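Local coordinates for protein 2,3-dehydroadipyl-CoA hydratase (Escherichia coli, PDB 4FZW) that catalyses the reversible hydration of 2,3-dehydroadipyl-CoA to 3-hydroxyadipyl-CoA in phenylacetate degradation, at residues A89-F94 and C111-L116; G142-L147 and K158-G163. All coordinates share one frame; numbering follows the deposited sequence.

Contact 1 of 2, residues A89-F94 and C111-L116; sequences ARLQAF and CELALL
L116 lays a methyl over one face of the flat peptide group that joins L91 to Q92. Its CD2 stands almost straight above that plane, 4.1 Å from L91 C, and at much the same height above Q92 N. The other branch, CD1, is the one that meets side-chain carbon. It sits 3.8 Å from L91 CB and also touches L91 CD1 at 4.1 Å. The two leucine side chains cross at about a right angle. L116 reaches over because its CG is anti to the backbone N (chi1 -173°), which carries both methyls towards helix 84-92. The side chain of Q92 is approached less closely, its CB 4.4 Å from L116 CD1.

Both segments belong to the crotonase fold. Helix 84-92 is followed by strands 98-102 and 105-107, one in each sheet, before the chain enters helix 109-116. The CA atoms of Q92 and L116 come within 6.5 Å.

One turn back along helix 109-116, L113 adds a second apolar touch. Its CD1 lies 4.3 Å from L91 CD1, and its side chain also packs on F62. L91 packs on L37 and V38 of helix 31-46 as well, so it lies between two helices. No hydrogen bond crosses the contact. Beyond it, the side chain of Q92 packs on L224 of a second subunit.

Contact 2 of 2, residues G142-L147 and K158-G163; sequences GGTQRL and KMVLSG
L147 and M159 meet near the two ends of helix 146-162 of the crotonase fold. Their CA atoms are only 9.4 Å apart, so the chain between them cannot run as one straight helix. It must bend or break its helical course, which lets the loop before the helix pack on its last turns.

The contact across the segments is van der Waals packing, mostly apolar, with no hydrogen bond. L147 CD2 touches M159 SD at 3.9 Å and lies beside M159 CE. The two side chains cross at about a right angle. M159 extends through chi2 and then bends at chi3 (64°), which brings CE round beside the leucine methyl. V160 uses both branches. Its CG2 rests 4.0 Å from the carbonyl O of G143, a packing contact, and its CG1 faces T144 CG2 at 4.4 Å. L130 packs on both L147 and V160, and L176 also covers L147.

The hydrogen bonds lie within each segment or lead to other parts of the assembly. G142 O receives two amides, those of Q145 and R146, and so ties the loop to the start of the helix. E227 of a second subunit accepts from the amides of G142 and T144. K158 NZ forms a salt bridge with D179 of that same subunit.

The helix runs to S162. G163 leaves it with a positive phi, and its N still bonds to M159 O. One residue earlier, K158 O takes both the amide and the hydroxyl of S162. S162 OG donates to K158 O over 2.9 Å, from 53° above the carbonyl plane.

Contact 1 closes before contact 2 opens along the chain, and their centres are about 15 Å apart. The centre of contact 1 lies about 5 Å from the centre of the chain, that of contact 2 about 17 Å. Helix 109-116 connects them: one part of it packs on helix 84-92, while L115 packs on R146 and L147 at the start of helix 146-162. E112 OE2 is a probable acceptor for G143 N at 3.0 Å, and it also takes the amide of A141. The loop before helix 146-162 is thus tied to helix 109-116. Both contacts also reach neighbouring subunits of the twelve-chain assembly, so the core packing runs on into the subunit interfaces.

Contact 1 of 2, residues A89-F94 and C111-L116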
ATOM      1  N   ALA B  89      11.388  -9.026  15.318  1.00 34.69           N
ATOM      2  CA  ALA B  89      11.464  -9.066  13.848  1.00 37.34           C
ATOM      3  C   ALA B  89      12.317 -10.225  13.381  1.00 37.91           C
ATOM      4  O   ALA B  89      12.104 -10.757  12.298  1.00 37.98           O
ATOM      5  CB  ALA B  89      11.985  -7.750  13.252  1.00 39.70           C
ATOM      6  N   ARG B  90      13.287 -10.627  14.192  1.00 38.10           N
ATOM      7  CA  ARG B  90      14.066 -11.808  13.832  1.00 40.92           C
ATOM      8  C   ARG B  90      13.247 -13.085  13.995  1.00 37.85           C
ATOM      9  O   ARG B  90      13.421 -14.020  13.221  1.00 39.96           O
ATOM     10  CB  ARG B  90      15.387 -11.884  14.606  1.00 39.10           C
ATOM     11  CG  ARG B  90      16.434 -10.898  14.105  1.00 36.27           C
ATOM     12  CD  ARG B  90      17.457 -10.586  15.169  1.00 36.91           C
ATOM     13  NE  ARG B  90      18.406 -11.678  15.336  1.00 39.23           N
ATOM     14  CZ  ARG B  90      19.515 -11.586  16.057  1.00 41.26           C
ATOM     15  NH1 ARG B  90      19.812 -10.442  16.665  1.00 33.85           N
ATOM     16  NH2 ARG B  90      20.317 -12.635  16.164  1.00 37.67           N
ATOM     17  N   LEU B  91      12.358 -13.122  14.991  1.00 35.51           N
ATOM     18  CA  LEU B  91      11.424 -14.262  15.164  1.00 41.16           C
ATOM     19  C   LEU B  91      10.533 -14.427  13.942  1.00 39.17           C
ATOM     20  O   LEU B  91      10.395 -15.525  13.405  1.00 36.90           O
ATOM     21  CB  LEU B  91      10.517 -14.100  16.393  1.00 37.79           C
ATOM     22  CG  LEU B  91      11.079 -14.058  17.810  1.00 39.40           C
ATOM     23  CD1 LEU B  91       9.939 -13.830  18.787  1.00 37.38           C
ATOM     24  CD2 LEU B  91      11.832 -15.335  18.132  1.00 44.80           C
ATOM     25  N   GLN B  92       9.936 -13.312  13.522  1.00 40.28           N
ATOM     26  CA  GLN B  92       9.046 -13.276  12.374  1.00 38.64           C
ATOM     27  C   GLN B  92       9.740 -13.602  11.057  1.00 41.55           C
ATOM     28  O   GLN B  92       9.091 -13.962  10.092  1.00 45.32           O
ATOM     29  CB  GLN B  92       8.391 -11.900  12.261  1.00 38.41           C
ATOM     30  CG  GLN B  92       7.947 -11.579  10.845  1.00 44.86           C
ATOM     31  CD  GLN B  92       7.158 -10.312  10.762  1.00 54.04           C
ATOM     32  OE1 GLN B  92       5.917 -10.335  10.828  1.00 50.88           O
ATOM     33  NE2 GLN B  92       7.866  -9.179  10.607  1.00 43.16           N
ATOM     34  N   ALA B  93      11.060 -13.471  11.016  1.00 41.36           N
ATOM     35  CA  ALA B  93      11.803 -13.708   9.789  1.00 40.92           C
ATOM     36  C   ALA B  93      12.135 -15.189   9.643  1.00 41.32           C
ATOM     37  O   ALA B  93      12.635 -15.633   8.608  1.00 40.74           O
ATOM     38  CB  ALA B  93      13.072 -12.843   9.758  1.00 37.94           C
ATOM     39  N   PHE B  94      11.839 -15.960  10.681  1.00 40.91           N
ATOM     40  CA  PHE B  94      11.994 -17.399  10.589  1.00 41.99           C
ATOM     41  C   PHE B  94      11.247 -17.860   9.340  1.00 45.17           C
ATOM     42  O   PHE B  94      10.073 -17.555   9.165  1.00 43.15           O
ATOM     43  CB  PHE B  94      11.466 -18.086  11.853  1.00 41.87           C
ATOM     44  CG  PHE B  94      11.538 -19.597  11.806  1.00 44.33           C
ATOM     45  CD1 PHE B  94      12.758 -20.252  11.847  1.00 44.23           C
ATOM     46  CD2 PHE B  94      10.388 -20.357  11.732  1.00 39.36           C
ATOM     47  CE1 PHE B  94      12.832 -21.642  11.808  1.00 42.66           C
ATOM     48  CE2 PHE B  94      10.455 -21.758  11.694  1.00 43.00           C
ATOM     49  CZ  PHE B  94      11.682 -22.397  11.736  1.00 41.72           C
ATOM     50  N   CYS B 111       0.296 -13.891  23.985  1.00 32.38           N
ATOM     51  CA  CYS B 111      -0.643 -13.859  22.887  1.00 31.83           C
ATOM     52  C   CYS B 111       0.086 -13.400  21.639  1.00 36.67           C
ATOM     53  O   CYS B 111      -0.058 -14.016  20.584  1.00 35.24           O
ATOM     54  CB  CYS B 111      -1.806 -12.930  23.185  1.00 33.20           C
ATOM     55  SG  CYS B 111      -3.048 -12.909  21.885  1.00 40.31           S
ATOM     56  N   GLU B 112       0.875 -12.323  21.772  1.00 37.00           N
ATOM     57  CA  GLU B 112       1.657 -11.761  20.660  1.00 34.57           C
ATOM     58  C   GLU B 112       2.570 -12.780  20.022  1.00 29.52           C
ATOM     59  O   GLU B 112       2.644 -12.853  18.805  1.00 29.48           O
ATOM     60  CB  GLU B 112       2.439 -10.510  21.091  1.00 34.18           C
ATOM     61  CG  GLU B 112       1.513  -9.331  21.233  1.00 36.60           C
ATOM     62  CD  GLU B 112       2.120  -8.169  21.935  1.00 41.46           C
ATOM     63  OE1 GLU B 112       3.005  -8.369  22.797  1.00 43.16           O
ATOM     64  OE2 GLU B 112       1.693  -7.036  21.619  1.00 42.32           O
ATOM     65  N   LEU B 113       3.241 -13.579  20.849  1.00 32.98           N
ATOM     66  CA  LEU B 113       4.039 -14.699  20.350  1.00 31.62           C
ATOM     67  C   LEU B 113       3.197 -15.609  19.468  1.00 34.10           C
ATOM     68  O   LEU B 113       3.546 -15.861  18.325  1.00 34.02           O
ATOM     69  CB  LEU B 113       4.653 -15.487  21.508  1.00 32.22           C
ATOM     70  CG  LEU B 113       5.541 -16.690  21.156  1.00 34.33           C
ATOM     71  CD1 LEU B 113       6.722 -16.235  20.241  1.00 28.01           C
ATOM     72  CD2 LEU B 113       6.060 -17.426  22.406  1.00 35.09           C
ATOM     73  N   ALA B 114       2.070 -16.078  19.997  1.00 35.88           N
ATOM     74  CA  ALA B 114       1.189 -16.999  19.267  1.00 33.45           C
ATOM     75  C   ALA B 114       0.662 -16.417  17.936  1.00 30.39           C
ATOM     76  O   ALA B 114       0.709 -17.071  16.896  1.00 32.19           O
ATOM     77  CB  ALA B 114       0.054 -17.454  20.170  1.00 30.91           C
ATOM     78  N   LEU B 115       0.185 -15.179  17.984  1.00 31.38           N
ATOM     79  CA  LEU B 115      -0.160 -14.437  16.783  1.00 33.42           C
ATOM     80  C   LEU B 115       1.004 -14.432  15.794  1.00 32.58           C
ATOM     81  O   LEU B 115       0.797 -14.489  14.581  1.00 34.49           O
ATOM     82  CB  LEU B 115      -0.541 -12.998  17.139  1.00 31.77           C
ATOM     83  CG  LEU B 115      -1.845 -12.804  17.918  1.00 36.88           C
ATOM     84  CD1 LEU B 115      -1.877 -11.470  18.656  1.00 33.91           C
ATOM     85  CD2 LEU B 115      -3.042 -12.948  16.989  1.00 35.08           C
ATOM     86  N   LEU B 116       2.226 -14.369  16.312  1.00 33.46           N
ATOM     87  CA  LEU B 116       3.405 -14.348  15.455  1.00 37.25           C
ATOM     88  C   LEU B 116       3.554 -15.646  14.663  1.00 37.14           C
ATOM     89  O   LEU B 116       4.140 -15.657  13.571  1.00 35.22           O
ATOM     90  CB  LEU B 116       4.672 -14.043  16.264  1.00 36.12           C
ATOM     91  CG  LEU B 116       6.003 -13.821  15.529  1.00 41.50           C
ATOM     92  CD1 LEU B 116       6.910 -12.797  16.256  1.00 38.16           C
ATOM     93  CD2 LEU B 116       6.734 -15.159  15.315  1.00 36.50           C
TER

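Contact 2 of 2, residues G142-L147 and K158-G163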
ATOM      1  N   GLY B 142       3.096  -6.403  18.196  1.00 39.75           N
ATOM      2  CA  GLY B 142       2.215  -6.854  17.134  1.00 37.53           C
ATOM      3  C   GLY B 142       0.790  -7.099  17.548  1.00 35.99           C
ATOM      4  O   GLY B 142      -0.088  -7.266  16.718  1.00 40.68           O
ATOM      5  N   GLY B 143       0.557  -7.127  18.848  1.00 33.11           N
ATOM      6  CA  GLY B 143      -0.785  -7.288  19.353  1.00 38.13           C
ATOM      7  C   GLY B 143      -1.827  -6.391  18.697  1.00 38.84           C
ATOM      8  O   GLY B 143      -2.980  -6.804  18.557  1.00 39.15           O
ATOM      9  N   THR B 144      -1.448  -5.170  18.316  1.00 35.11           N
ATOM     10  CA  THR B 144      -2.406  -4.235  17.715  1.00 34.19           C
ATOM     11  C   THR B 144      -2.596  -4.434  16.216  1.00 36.50           C
ATOM     12  O   THR B 144      -3.457  -3.796  15.612  1.00 38.18           O
ATOM     13  CB  THR B 144      -2.002  -2.746  17.903  1.00 39.19           C
ATOM     14  OG1 THR B 144      -0.778  -2.473  17.202  1.00 38.86           O
ATOM     15  CG2 THR B 144      -1.853  -2.400  19.373  1.00 40.09           C
ATOM     16  N   GLN B 145      -1.783  -5.301  15.620  1.00 36.95           N
ATOM     17  CA  GLN B 145      -1.677  -5.400  14.174  1.00 33.10           C
ATOM     18  C   GLN B 145      -2.106  -6.764  13.696  1.00 36.84           C
ATOM     19  O   GLN B 145      -2.876  -6.892  12.744  1.00 38.38           O
ATOM     20  CB  GLN B 145      -0.228  -5.138  13.736  1.00 36.73           C
ATOM     21  CG  GLN B 145       0.276  -3.746  14.093  1.00 32.82           C
ATOM     22  CD  GLN B 145      -0.595  -2.668  13.503  1.00 32.52           C
ATOM     23  OE1 GLN B 145      -0.918  -2.702  12.319  1.00 37.70           O
ATOM     24  NE2 GLN B 145      -1.022  -1.727  14.339  1.00 32.02           N
ATOM     25  N   ARG B 146      -1.609  -7.796  14.360  1.00 37.23           N
ATOM     26  CA  ARG B 146      -1.862  -9.138  13.891  1.00 33.94           C
ATOM     27  C   ARG B 146      -3.254  -9.641  14.289  1.00 35.71           C
ATOM     28  O   ARG B 146      -3.879 -10.388  13.539  1.00 37.46           O
ATOM     29  CB  ARG B 146      -0.753 -10.062  14.351  1.00 33.34           C
ATOM     30  CG  ARG B 146       0.386 -10.061  13.391  1.00 37.72           C
ATOM     31  CD  ARG B 146       1.467 -11.012  13.795  1.00 38.01           C
ATOM     32  NE  ARG B 146       2.376 -10.363  14.720  1.00 42.36           N
ATOM     33  CZ  ARG B 146       3.663 -10.154  14.474  1.00 37.97           C
ATOM     34  NH1 ARG B 146       4.195 -10.562  13.336  1.00 39.19           N
ATOM     35  NH2 ARG B 146       4.420  -9.553  15.374  1.00 39.11           N
ATOM     36  N   LEU B 147      -3.745  -9.188  15.436  1.00 32.64           N
ATOM     37  CA  LEU B 147      -5.033  -9.639  15.933  1.00 35.99           C
ATOM     38  C   LEU B 147      -6.191  -9.162  15.046  1.00 38.72           C
ATOM     39  O   LEU B 147      -7.074  -9.957  14.659  1.00 38.74           O
ATOM     40  CB  LEU B 147      -5.230  -9.212  17.398  1.00 34.49           C
ATOM     41  CG  LEU B 147      -6.487  -9.747  18.104  1.00 34.11           C
ATOM     42  CD1 LEU B 147      -6.639 -11.263  17.922  1.00 27.92           C
ATOM     43  CD2 LEU B 147      -6.473  -9.388  19.572  1.00 31.35           C
ATOM     44  N   LYS B 158     -11.924  -4.429  21.080  1.00 36.73           N
ATOM     45  CA  LYS B 158     -12.434  -4.794  22.385  1.00 34.57           C
ATOM     46  C   LYS B 158     -11.294  -5.280  23.267  1.00 36.16           C
ATOM     47  O   LYS B 158     -10.980  -4.662  24.285  1.00 38.34           O
ATOM     48  CB  LYS B 158     -13.537  -5.846  22.237  1.00 34.08           C
ATOM     49  CG  LYS B 158     -14.287  -6.175  23.524  1.00 39.67           C
ATOM     50  CD  LYS B 158     -15.278  -7.323  23.280  1.00 33.82           C
ATOM     51  CE  LYS B 158     -15.678  -8.013  24.551  1.00 35.23           C
ATOM     52  NZ  LYS B 158     -16.581  -9.161  24.232  1.00 46.52           N
ATOM     53  N   MET B 159     -10.660  -6.374  22.862  1.00 34.06           N
ATOM     54  CA  MET B 159      -9.623  -6.990  23.673  1.00 34.38           C
ATOM     55  C   MET B 159      -8.499  -6.016  23.944  1.00 39.16           C
ATOM     56  O   MET B 159      -7.972  -5.978  25.056  1.00 39.28           O
ATOM     57  CB  MET B 159      -9.068  -8.238  22.989  1.00 35.53           C
ATOM     58  CG  MET B 159     -10.115  -9.272  22.651  1.00 31.84           C
ATOM     59  SD  MET B 159      -9.473 -10.615  21.668  1.00 40.44           S
ATOM     60  CE  MET B 159      -8.291 -11.375  22.769  1.00 35.05           C
ATOM     61  N   VAL B 160      -8.122  -5.236  22.925  1.00 37.21           N
ATOM     62  CA  VAL B 160      -6.982  -4.321  23.044  1.00 35.66           C
ATOM     63  C   VAL B 160      -7.317  -3.117  23.922  1.00 38.38           C
ATOM     64  O   VAL B 160      -6.540  -2.757  24.801  1.00 36.70           O
ATOM     65  CB  VAL B 160      -6.452  -3.874  21.658  1.00 37.77           C
ATOM     66  CG1 VAL B 160      -5.528  -2.576  21.754  1.00 31.40           C
ATOM     67  CG2 VAL B 160      -5.735  -5.058  20.946  1.00 33.35           C
ATOM     68  N   LEU B 161      -8.487  -2.522  23.699  1.00 34.90           N
ATOM     69  CA  LEU B 161      -8.914  -1.365  24.479  1.00 37.44           C
ATOM     70  C   LEU B 161      -9.359  -1.709  25.916  1.00 40.49           C
ATOM     71  O   LEU B 161      -9.112  -0.932  26.841  1.00 37.11           O
ATOM     72  CB  LEU B 161      -9.993  -0.561  23.732  1.00 37.21           C
ATOM     73  CG  LEU B 161      -9.561  -0.002  22.370  1.00 30.53           C
ATOM     74  CD1 LEU B 161     -10.733   0.537  21.563  1.00 35.22           C
ATOM     75  CD2 LEU B 161      -8.498   1.043  22.565  1.00 37.32           C
ATOM     76  N   SER B 162     -10.011  -2.861  26.098  1.00 39.67           N
ATOM     77  CA  SER B 162     -10.506  -3.262  27.412  1.00 37.80           C
ATOM     78  C   SER B 162      -9.541  -4.178  28.174  1.00 38.37           C
ATOM     79  O   SER B 162      -9.454  -4.089  29.402  1.00 38.40           O
ATOM     80  CB  SER B 162     -11.881  -3.920  27.307  1.00 39.62           C
ATOM     81  OG  SER B 162     -11.798  -5.296  26.957  1.00 36.88           O
ATOM     82  N   GLY B 163      -8.834  -5.058  27.465  1.00 35.16           N
ATOM     83  CA  GLY B 163      -7.914  -5.992  28.102  1.00 35.80           C
ATOM     84  C   GLY B 163      -8.470  -7.364  28.500  1.00 41.52           C
ATOM     85  O   GLY B 163      -7.748  -8.200  29.045  1.00 42.78           O
TER